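Local coordinates for protein 2-oxoadipate dioxygenase/decarboxylase (Pseudomonas putida, PDB 6W1G) that uses iron(II) and dioxygen to convert 2-oxoadipate into D-2-hydroxyglutarate and carbon dioxide in a D-lysine catabolic pathway, at residues 79-84 / 130-135. Residues are numbered along the deposited sequence; the frame is centred on the assembly and turned at random.
Sequences EELATI and TSLLRL
Leu81 meets Thr130 and Leu132 through methyl groups alone, and no flat side chain enters the contact; the nearby flat groups are the Glu79 carbonyl and, beside the contact, the Glu80 carboxylate. The carbonyl is approached on one face by Thr83 OG1, at 2.9 Å from Glu79 O and tilted 28° from the carbonyl plane, and on the opposite face by Thr83 N, the ordinary helical donor. The buried carboxylate uses each oxygen separately: Glu80 OE1 accepts from Gly76 N and OE2 forms a salt bridge with Arg154.

The setting is the βαβββ module of the glyoxalase (VOC) fold. Helix 78-90, which follows strand 69-75, packs on the sheet against strand 127-133; the axes of the short segments 79-84 and 130-133 run nearly antiparallel (160°) with a closest approach of 9.4 Å. As expected of an extended strand, side chains alternate: Thr130 and Leu132 point toward the helix, whereas Ser131 points away and Ser131 OG is hydrogen-bonded to Ser110 OG.

Leu81 forks along the strand, one methyl to each of two residues on the same side. With CG anti to the backbone N (chi1 -178°), Leu81 CD1 lies 3.9 Å from Thr130 CG2, and Leu81 CD2 lies 4.0 Å from Leu132 CD2, the two leucine side chains crossing at about a right angle. One helical turn on, Ile84 adds a looser contact, and Ile73 of strand 69-75 touches both Ile84 and Thr130, continuing the apolar layer. The nickel ion, held by the iron ligands His70, His226 and Glu294, is about 11 Å from the Thr130 side chain; the contact itself is hydrophobic helix-sheet packing. Thr130 divides its branches by polarity: OG1 hydrogen-bonds to Val128 O, while Thr130 CG2 faces the helix, 4.4 Å from Ile84 CG2.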
loop_
_atom_site.group_PDB
_atom_site.type_symbol
_atom_site.label_atom_id
_atom_site.label_comp_id
_atom_site.label_asym_id
_atom_site.label_seq_id
_atom_site.Cartn_x
_atom_site.Cartn_y
_atom_site.Cartn_z
ATOM N N GLU A 79 5.522 19.716 9.526
ATOM C CA GLU A 79 4.184 20.107 9.954
ATOM C C GLU A 79 3.112 19.468 9.062
ATOM O O GLU A 79 2.059 19.041 9.550
ATOM C CB GLU A 79 4.120 21.629 9.923
ATOM C CG GLU A 79 5.053 22.365 10.941
ATOM C CD GLU A 79 6.584 22.215 10.798
ATOM O OE1 GLU A 79 7.157 22.120 9.678
ATOM O OE2 GLU A 79 7.238 22.277 11.853
ATOM N N GLU A 80 3.372 19.400 7.745
ATOM C CA GLU A 80 2.432 18.732 6.846
ATOM C C GLU A 80 2.300 17.249 7.187
ATOM O O GLU A 80 1.190 16.707 7.180
ATOM C CB GLU A 80 2.837 18.914 5.379
ATOM C CG GLU A 80 2.605 20.352 4.871
ATOM C CD GLU A 80 3.112 20.616 3.478
ATOM O OE1 GLU A 80 3.679 19.713 2.841
ATOM O OE2 GLU A 80 2.930 21.763 3.027
ATOM N N LEU A 81 3.416 16.582 7.452
ATOM C CA LEU A 81 3.366 15.163 7.801
ATOM C C LEU A 81 2.612 14.936 9.106
ATOM O O LEU A 81 1.768 14.035 9.212
ATOM C CB LEU A 81 4.784 14.582 7.884
ATOM C CG LEU A 81 4.847 13.090 8.188
ATOM C CD1 LEU A 81 4.210 12.234 7.101
ATOM C CD2 LEU A 81 6.293 12.688 8.413
ATOM N N ALA A 82 2.903 15.742 10.119
ATOM C CA ALA A 82 2.229 15.576 11.402
ATOM C C ALA A 82 0.740 15.818 11.284
ATOM O O ALA A 82 -0.067 15.114 11.890
ATOM C CB ALA A 82 2.841 16.528 12.441
ATOM N N THR A 83 0.350 16.819 10.483
ATOM C CA THR A 83 -1.070 17.104 10.355
ATOM C C THR A 83 -1.773 16.044 9.532
ATOM O O THR A 83 -2.913 15.651 9.838
ATOM C CB THR A 83 -1.239 18.498 9.744
ATOM O OG1 THR A 83 -0.626 19.467 10.593
ATOM C CG2 THR A 83 -2.702 18.835 9.667
ATOM N N ILE A 84 -1.103 15.552 8.480
ATOM C CA ILE A 84 -1.728 14.496 7.721
ATOM C C ILE A 84 -1.905 13.218 8.533
ATOM O O ILE A 84 -2.902 12.512 8.344
ATOM C CB ILE A 84 -1.018 14.321 6.389
ATOM C CG1 ILE A 84 -2.101 14.028 5.372
ATOM C CG2 ILE A 84 0.018 13.431 6.462
ATOM C CD1 ILE A 84 -1.637 14.260 4.020
ATOM N N THR A 130 2.917 7.672 2.124
ATOM C CA THR A 130 3.144 9.092 2.321
ATOM C C THR A 130 4.635 9.343 2.462
ATOM O O THR A 130 5.275 8.877 3.414
ATOM C CB THR A 130 2.404 9.563 3.549
ATOM O OG1 THR A 130 1.014 9.280 3.401
ATOM C CG2 THR A 130 2.567 11.061 3.778
ATOM N N SER A 131 5.188 10.122 1.526
ATOM C CA SER A 131 6.609 10.458 1.550
ATOM C C SER A 131 6.805 11.879 2.025
ATOM O O SER A 131 6.017 12.765 1.688
ATOM C CB SER A 131 7.195 10.307 0.151
ATOM O OG SER A 131 7.059 9.000 -0.364
ATOM N N LEU A 132 7.868 12.069 2.792
ATOM C CA LEU A 132 8.301 13.389 3.191
ATOM C C LEU A 132 9.606 13.715 2.469
ATOM O O LEU A 132 10.590 12.974 2.572
ATOM C CB LEU A 132 8.506 13.408 4.703
ATOM C CG LEU A 132 9.153 14.673 5.219
ATOM C CD1 LEU A 132 8.352 15.948 4.978
ATOM C CD2 LEU A 132 9.428 14.533 6.721
ATOM N N LEU A 133 9.585 14.812 1.713
ATOM C CA LEU A 133 10.764 15.311 1.029
ATOM C C LEU A 133 11.811 15.748 2.047
ATOM O O LEU A 133 11.492 16.390 3.050
ATOM C CB LEU A 133 10.346 16.508 0.179
ATOM C CG LEU A 133 11.393 17.128 -0.745
ATOM C CD1 LEU A 133 11.674 16.216 -1.911
ATOM C CD2 LEU A 133 10.891 18.504 -1.220
ATOM N N ARG A 134 13.076 15.409 1.779
ATOM C CA ARG A 134 14.202 15.825 2.610
ATOM C C ARG A 134 14.954 16.921 1.870
ATOM O O ARG A 134 15.444 16.700 0.754
ATOM C CB ARG A 134 15.120 14.647 2.925
ATOM C CG ARG A 134 14.371 13.486 3.575
ATOM C CD ARG A 134 15.305 12.556 4.348
ATOM N NE ARG A 134 15.841 13.202 5.545
ATOM C CZ ARG A 134 16.740 12.650 6.346
ATOM N NH1 ARG A 134 17.203 11.448 6.059
ATOM N NH2 ARG A 134 17.179 13.287 7.436
ATOM N N LEU A 135 15.010 18.095 2.468
ATOM C CA LEU A 135 15.698 19.196 1.807
ATOM C C LEU A 135 17.190 19.272 2.102
ATOM O O LEU A 135 17.911 19.967 1.368
ATOM C CB LEU A 135 15.051 20.527 2.179
ATOM C CG LEU A 135 13.633 20.701 1.659
ATOM C CD1 LEU A 135 13.167 22.112 1.993
ATOM C CD2 LEU A 135 13.515 20.436 0.167
#